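Long-range contacts in DUF115 domain-containing protein (Magnetospirillum magneticum AMB-1, PDB 5MU5), which is a Maf glycosyltransferase involved in flagella formation, and probably attaches sugar to flagellin: residues Y99-R104 against E623-E628; S108-L113 against V612-R617. One frame throughout, in Å; residues are numbered along the deposited sequence.

Interaction 1: Y99-R104 against E623-E628; sequences YNILKR and EIIRDE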
loop_
_atom_site.group_PDB
_atom_site.type_symbol
_atom_site.label_atom_id
_atom_site.label_comp_id
_atom_site.label_asym_id
_atom_site.label_seq_id
_atom_site.Cartn_x
_atom_site.Cartn_y
_atom_site.Cartn_z
ATOM N N TYR A 99 -24.823 6.328 1.195
ATOM C CA TYR A 99 -26.027 6.876 1.825
ATOM C C TYR A 99 -27.257 6.608 0.936
ATOM O O TYR A 99 -28.308 6.153 1.442
ATOM C CB TYR A 99 -25.856 8.377 2.114
ATOM C CG TYR A 99 -27.041 9.002 2.798
ATOM C CD1 TYR A 99 -28.086 9.542 2.058
ATOM C CD2 TYR A 99 -27.121 9.052 4.188
ATOM C CE1 TYR A 99 -29.177 10.104 2.679
ATOM C CE2 TYR A 99 -28.212 9.620 4.819
ATOM C CZ TYR A 99 -29.237 10.140 4.055
ATOM O OH TYR A 99 -30.333 10.713 4.655
ATOM N N ASN A 100 -27.125 6.836 -0.378
ATOM C CA ASN A 100 -28.279 6.687 -1.265
ATOM C C ASN A 100 -28.763 5.273 -1.437
ATOM O O ASN A 100 -29.966 5.042 -1.412
ATOM C CB ASN A 100 -28.040 7.294 -2.643
ATOM C CG ASN A 100 -28.004 8.810 -2.617
ATOM O OD1 ASN A 100 -28.157 9.437 -1.577
ATOM N ND2 ASN A 100 -27.770 9.397 -3.764
ATOM N N ILE A 101 -27.854 4.320 -1.618
ATOM C CA ILE A 101 -28.303 2.958 -1.792
ATOM C C ILE A 101 -29.019 2.470 -0.538
ATOM O O ILE A 101 -30.022 1.785 -0.631
ATOM C CB ILE A 101 -27.191 1.967 -2.229
ATOM C CG1 ILE A 101 -26.153 1.726 -1.119
ATOM C CG2 ILE A 101 -26.588 2.413 -3.559
ATOM C CD1 ILE A 101 -25.117 0.686 -1.482
ATOM N N LEU A 102 -28.520 2.838 0.633
ATOM C CA LEU A 102 -29.138 2.387 1.877
ATOM C C LEU A 102 -30.473 3.037 2.147
ATOM O O LEU A 102 -31.424 2.365 2.583
ATOM C CB LEU A 102 -28.206 2.643 3.056
ATOM C CG LEU A 102 -26.924 1.837 2.987
ATOM C CD1 LEU A 102 -26.101 2.196 4.210
ATOM C CD2 LEU A 102 -27.211 0.342 2.925
ATOM N N LYS A 103 -30.543 4.339 1.901
ATOM C CA LYS A 103 -31.783 5.057 2.071
ATOM C C LYS A 103 -32.889 4.498 1.143
ATOM O O LYS A 103 -34.005 4.236 1.595
ATOM C CB LYS A 103 -31.554 6.531 1.824
ATOM C CG LYS A 103 -32.823 7.341 1.863
ATOM C CD LYS A 103 -32.579 8.774 1.415
ATOM C CE LYS A 103 -33.902 9.501 1.185
ATOM N NZ LYS A 103 -34.826 9.322 2.343
ATOM N N ARG A 104 -32.582 4.318 -0.140
ATOM C CA ARG A 104 -33.564 3.788 -1.092
ATOM C C ARG A 104 -34.009 2.357 -0.745
ATOM O O ARG A 104 -35.202 2.016 -0.848
ATOM C CB ARG A 104 -33.020 3.839 -2.505
ATOM C CG ARG A 104 -32.990 5.243 -3.096
ATOM C CD ARG A 104 -32.234 5.278 -4.420
ATOM N NE ARG A 104 -32.909 4.510 -5.463
ATOM C CZ ARG A 104 -32.550 4.473 -6.750
ATOM N NH1 ARG A 104 -31.507 5.164 -7.199
ATOM N NH2 ARG A 104 -33.244 3.740 -7.601
ATOM N N GLU A 623 -30.794 -3.302 -8.652
ATOM C CA GLU A 623 -31.200 -2.200 -9.525
ATOM C C GLU A 623 -30.856 -0.836 -8.874
ATOM O O GLU A 623 -30.335 0.071 -9.534
ATOM C CB GLU A 623 -32.679 -2.321 -9.894
ATOM C CG GLU A 623 -33.315 -1.074 -10.521
ATOM C CD GLU A 623 -32.529 -0.481 -11.689
ATOM O OE1 GLU A 623 -31.835 -1.217 -12.422
ATOM O OE2 GLU A 623 -32.600 0.751 -11.873
ATOM N N ILE A 624 -31.116 -0.708 -7.576
ATOM C CA ILE A 624 -30.709 0.485 -6.826
ATOM C C ILE A 624 -29.216 0.759 -6.948
ATOM O O ILE A 624 -28.791 1.907 -7.155
ATOM C CB ILE A 624 -31.093 0.347 -5.351
ATOM C CG1 ILE A 624 -32.612 0.534 -5.220
ATOM C CG2 ILE A 624 -30.364 1.384 -4.497
ATOM C CD1 ILE A 624 -33.174 0.211 -3.854
ATOM N N ILE A 625 -28.416 -0.288 -6.786
ATOM C CA ILE A 625 -26.970 -0.163 -6.869
ATOM C C ILE A 625 -26.541 0.296 -8.265
ATOM O O ILE A 625 -25.659 1.150 -8.405
ATOM C CB ILE A 625 -26.305 -1.511 -6.551
ATOM C CG1 ILE A 625 -26.419 -1.776 -5.067
ATOM C CG2 ILE A 625 -24.837 -1.521 -6.943
ATOM C CD1 ILE A 625 -26.183 -3.212 -4.724
ATOM N N ARG A 626 -27.180 -0.270 -9.282
ATOM C CA ARG A 626 -26.857 0.050 -10.653
ATOM C C ARG A 626 -27.135 1.513 -10.902
ATOM O O ARG A 626 -26.300 2.236 -11.422
ATOM C CB ARG A 626 -27.678 -0.809 -11.615
ATOM C CG ARG A 626 -27.254 -0.710 -13.074
ATOM C CD ARG A 626 -28.354 -1.181 -14.028
ATOM N NE ARG A 626 -29.532 -0.345 -13.845
ATOM C CZ ARG A 626 -29.645 0.923 -14.251
ATOM N NH1 ARG A 626 -28.658 1.534 -14.897
ATOM N NH2 ARG A 626 -30.752 1.599 -13.982
ATOM N N ASP A 627 -28.308 1.948 -10.498
ATOM C CA ASP A 627 -28.733 3.308 -10.778
ATOM C C ASP A 627 -27.869 4.346 -10.039
ATOM O O ASP A 627 -27.449 5.331 -10.629
ATOM C CB ASP A 627 -30.194 3.469 -10.384
ATOM C CG ASP A 627 -30.754 4.781 -10.810
ATOM O OD1 ASP A 627 -30.466 5.205 -11.943
ATOM O OD2 ASP A 627 -31.489 5.395 -10.018
ATOM N N GLU A 628 -27.610 4.112 -8.752
ATOM C CA GLU A 628 -26.767 5.007 -7.970
ATOM C C GLU A 628 -25.320 4.954 -8.419
ATOM O O GLU A 628 -24.631 5.963 -8.374
ATOM C CB GLU A 628 -26.873 4.706 -6.484
ATOM C CG GLU A 628 -28.247 5.037 -5.915
ATOM C CD GLU A 628 -28.598 6.526 -5.946
ATOM O OE1 GLU A 628 -27.677 7.380 -6.063
ATOM O OE2 GLU A 628 -29.815 6.848 -5.838
#
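Arg104 and Glu628 approach from opposing helices and meet through NH1, which lies 2.7 Å from Glu628 OE2 in a nearly straight bond, 165° at the hydrogen. The same NH1 gives its second hydrogen to Asp627 OD2 at 2.8 Å, while NH2 adds only a weak bond to that oxygen. Both acceptors sit at the edge of the guanidinium, their carboxylates turned steeply against its plane, and each is met on its anti side. The other Glu628 oxygen, OE1, accepts from Asn100 ND2 at 3.1 Å; the donor stands 50° out of the carboxylate plane. One carboxylate thus bridges two residues a helical turn apart, the bend of the Glu628 chain at chi2 turning it to lie between Asn100 and Arg104. Cutting Arg104 back to an alanine is likely to leave Asp627 and Glu628 as adjacent negative charges without their shared cation. Beneath this polar layer Ile624 CG2 packs on Ile101 CA at 3.7 Å, and Ile101 CG2 rests against Glu628 CB. Segments 99-104 and 623-628 run roughly antiparallel, their axes 9.5 Å apart at closest and inclined at 147°; they belong to helices 92-107 and 618-646, backed by helix 589-609, where Tyr605 touches both Ile101 and Ile625.

Interaction 2: S108-L113 against V612-R617; sequences SGLSFL and VTPADR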
loop_
_atom_site.group_PDB
_atom_site.type_symbol
_atom_site.label_atom_id
_atom_site.label_comp_id
_atom_site.label_asym_id
_atom_site.label_seq_id
_atom_site.Cartn_x
_atom_site.Cartn_y
_atom_site.Cartn_z
ATOM N N SER A 108 -37.808 1.369 0.713
ATOM C CA SER A 108 -38.584 0.384 -0.033
ATOM C C SER A 108 -38.950 -0.853 0.782
ATOM O O SER A 108 -39.621 -1.742 0.271
ATOM C CB SER A 108 -37.863 -0.028 -1.328
ATOM O OG SER A 108 -36.783 -0.901 -1.065
ATOM N N GLY A 109 -38.529 -0.911 2.040
ATOM C CA GLY A 109 -38.919 -2.021 2.902
ATOM C C GLY A 109 -37.853 -3.085 3.074
ATOM O O GLY A 109 -38.073 -4.092 3.743
ATOM N N LEU A 110 -36.689 -2.854 2.487
ATOM C CA LEU A 110 -35.582 -3.768 2.628
ATOM C C LEU A 110 -34.841 -3.434 3.910
ATOM O O LEU A 110 -34.860 -2.286 4.373
ATOM C CB LEU A 110 -34.628 -3.638 1.442
ATOM C CG LEU A 110 -35.267 -3.773 0.067
ATOM C CD1 LEU A 110 -34.191 -3.578 -0.995
ATOM C CD2 LEU A 110 -35.949 -5.113 -0.104
ATOM N N SER A 111 -34.207 -4.450 4.488
ATOM C CA SER A 111 -33.310 -4.250 5.616
ATOM C C SER A 111 -32.054 -5.098 5.400
ATOM O O SER A 111 -31.912 -5.775 4.377
ATOM C CB SER A 111 -33.997 -4.613 6.916
ATOM O OG SER A 111 -34.366 -5.971 6.867
ATOM N N PHE A 112 -31.144 -5.051 6.359
ATOM C CA PHE A 112 -29.841 -5.678 6.201
ATOM C C PHE A 112 -29.498 -6.545 7.390
ATOM O O PHE A 112 -29.529 -6.091 8.506
ATOM C CB PHE A 112 -28.795 -4.595 5.989
ATOM C CG PHE A 112 -29.030 -3.802 4.737
ATOM C CD1 PHE A 112 -28.632 -4.305 3.505
ATOM C CD2 PHE A 112 -29.725 -2.611 4.774
ATOM C CE1 PHE A 112 -28.881 -3.613 2.337
ATOM C CE2 PHE A 112 -29.968 -1.906 3.603
ATOM C CZ PHE A 112 -29.549 -2.411 2.385
ATOM N N LEU A 113 -29.207 -7.815 7.136
ATOM C CA LEU A 113 -28.763 -8.710 8.172
ATOM C C LEU A 113 -27.342 -8.356 8.589
ATOM O O LEU A 113 -26.570 -7.783 7.822
ATOM C CB LEU A 113 -28.746 -10.134 7.649
ATOM C CG LEU A 113 -30.023 -10.738 7.106
ATOM C CD1 LEU A 113 -29.652 -12.000 6.351
ATOM C CD2 LEU A 113 -31.016 -11.031 8.228
ATOM N N VAL A 612 -28.774 -8.104 2.198
ATOM C CA VAL A 612 -30.091 -7.524 2.010
ATOM C C VAL A 612 -31.204 -8.571 2.181
ATOM O O VAL A 612 -31.106 -9.671 1.668
ATOM C CB VAL A 612 -30.195 -6.812 0.643
ATOM C CG1 VAL A 612 -30.270 -7.811 -0.497
ATOM C CG2 VAL A 612 -31.385 -5.866 0.635
ATOM N N THR A 613 -32.236 -8.215 2.946
ATOM C CA THR A 613 -33.445 -9.033 3.082
ATOM C C THR A 613 -34.656 -8.149 2.822
ATOM O O THR A 613 -34.603 -6.934 3.062
ATOM C CB THR A 613 -33.617 -9.654 4.488
ATOM O OG1 THR A 613 -33.628 -8.617 5.478
ATOM C CG2 THR A 613 -32.494 -10.630 4.767
ATOM N N PRO A 614 -35.760 -8.749 2.368
ATOM C CA PRO A 614 -35.968 -10.167 2.036
ATOM C C PRO A 614 -35.172 -10.626 0.814
ATOM O O PRO A 614 -35.108 -9.919 -0.204
ATOM C CB PRO A 614 -37.456 -10.244 1.713
ATOM C CG PRO A 614 -38.073 -9.065 2.360
ATOM C CD PRO A 614 -37.026 -8.012 2.511
ATOM N N ALA A 615 -34.612 -11.822 0.912
ATOM C CA ALA A 615 -33.742 -12.368 -0.122
ATOM C C ALA A 615 -34.371 -12.392 -1.528
ATOM O O ALA A 615 -33.675 -12.154 -2.515
ATOM C CB ALA A 615 -33.253 -13.762 0.284
ATOM N N ASP A 616 -35.670 -12.652 -1.625
ATOM C CA ASP A 616 -36.333 -12.679 -2.934
ATOM C C ASP A 616 -36.523 -11.290 -3.556
ATOM O O ASP A 616 -36.975 -11.188 -4.685
ATOM C CB ASP A 616 -37.674 -13.429 -2.873
ATOM C CG ASP A 616 -38.688 -12.767 -1.947
ATOM O OD1 ASP A 616 -38.308 -11.851 -1.179
ATOM O OD2 ASP A 616 -39.870 -13.176 -1.987
ATOM N N ARG A 617 -36.197 -10.234 -2.818
ATOM C CA ARG A 617 -36.211 -8.880 -3.362
ATOM C C ARG A 617 -34.776 -8.357 -3.599
ATOM O O ARG A 617 -34.570 -7.166 -3.805
ATOM C CB ARG A 617 -36.983 -7.940 -2.428
ATOM C CG ARG A 617 -38.483 -8.249 -2.356
ATOM C CD ARG A 617 -39.242 -7.301 -1.423
ATOM N NE ARG A 617 -39.195 -5.926 -1.915
ATOM C CZ ARG A 617 -39.412 -4.832 -1.183
ATOM N NH1 ARG A 617 -39.726 -4.903 0.091
ATOM N NH2 ARG A 617 -39.314 -3.640 -1.746
#
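Ser111 and Thr613 face each other as the antiparallel hydrogen-bonded pair of a two-stranded sheet, with Ser111 N to Thr613 O at 2.9 Å and Thr613 N to Ser111 O at 2.8 Å. Their hydroxyls lie on the same face, where Ser111 OG donates to Thr613 OG1 at 3.1 Å. With OG1 set between the backbone N and the carbonyl carbon (chi1 57°), Thr613 turns its methyl CG2 to Leu113, meeting CG tightly at 3.4 Å. On the other face Val612 CG2 touches Phe112 CE1 at 3.8 Å, and also Leu110 CD1.

Beyond the strands, Arg617 reaches back end-on to Ser108 O, which takes hydrogens from both NH2 (2.8 Å) and NH1 (3.2 Å). The carbonyl oxygen lies in the guanidinium plane, but both nitrogens approach it from the same side of its own plane. Leu110 CD2 sits over the centre of the guanidinium face, 3.6 Å from CZ, and a salt bridge from NH2 to Glu620 further fixes the group. Gly109 ends helix 92-107 in a Schellman motif, turning the chain into strand 111-112; a cis peptide bond before Pro614 begins the turn out of strand 612-613, and Arg617 occupies the N-cap position, just before helix 618-646. Phe112 packs edge-to-face with Tyr608 of helix 589-609 and Phe621 of helix 618-646, seating the small sheet across the helix ends.

Overall arrangement
Interactions 1 and 2 join the same two parts of the chain, the Maf N-terminal region and the C-terminal helical bundle, with centres 13 Å apart. Helix 92-107 runs on into strand 111-112, and strand 612-613 leads into helix 618-646, so interaction 2 is nested within the loop closed by interaction 1. The helix pair is partly buried and relies on side chains, combining isoleucine packing with a charged network. The strand pair lies at the surface and draws much of its hold from backbone bonds between the strands and from an arginine side chain that grips a backbone carbonyl. Leu102 CD2, on a side of helix 92-107 turned from interaction 1, meets Phe112 CE2 at 3.6 Å.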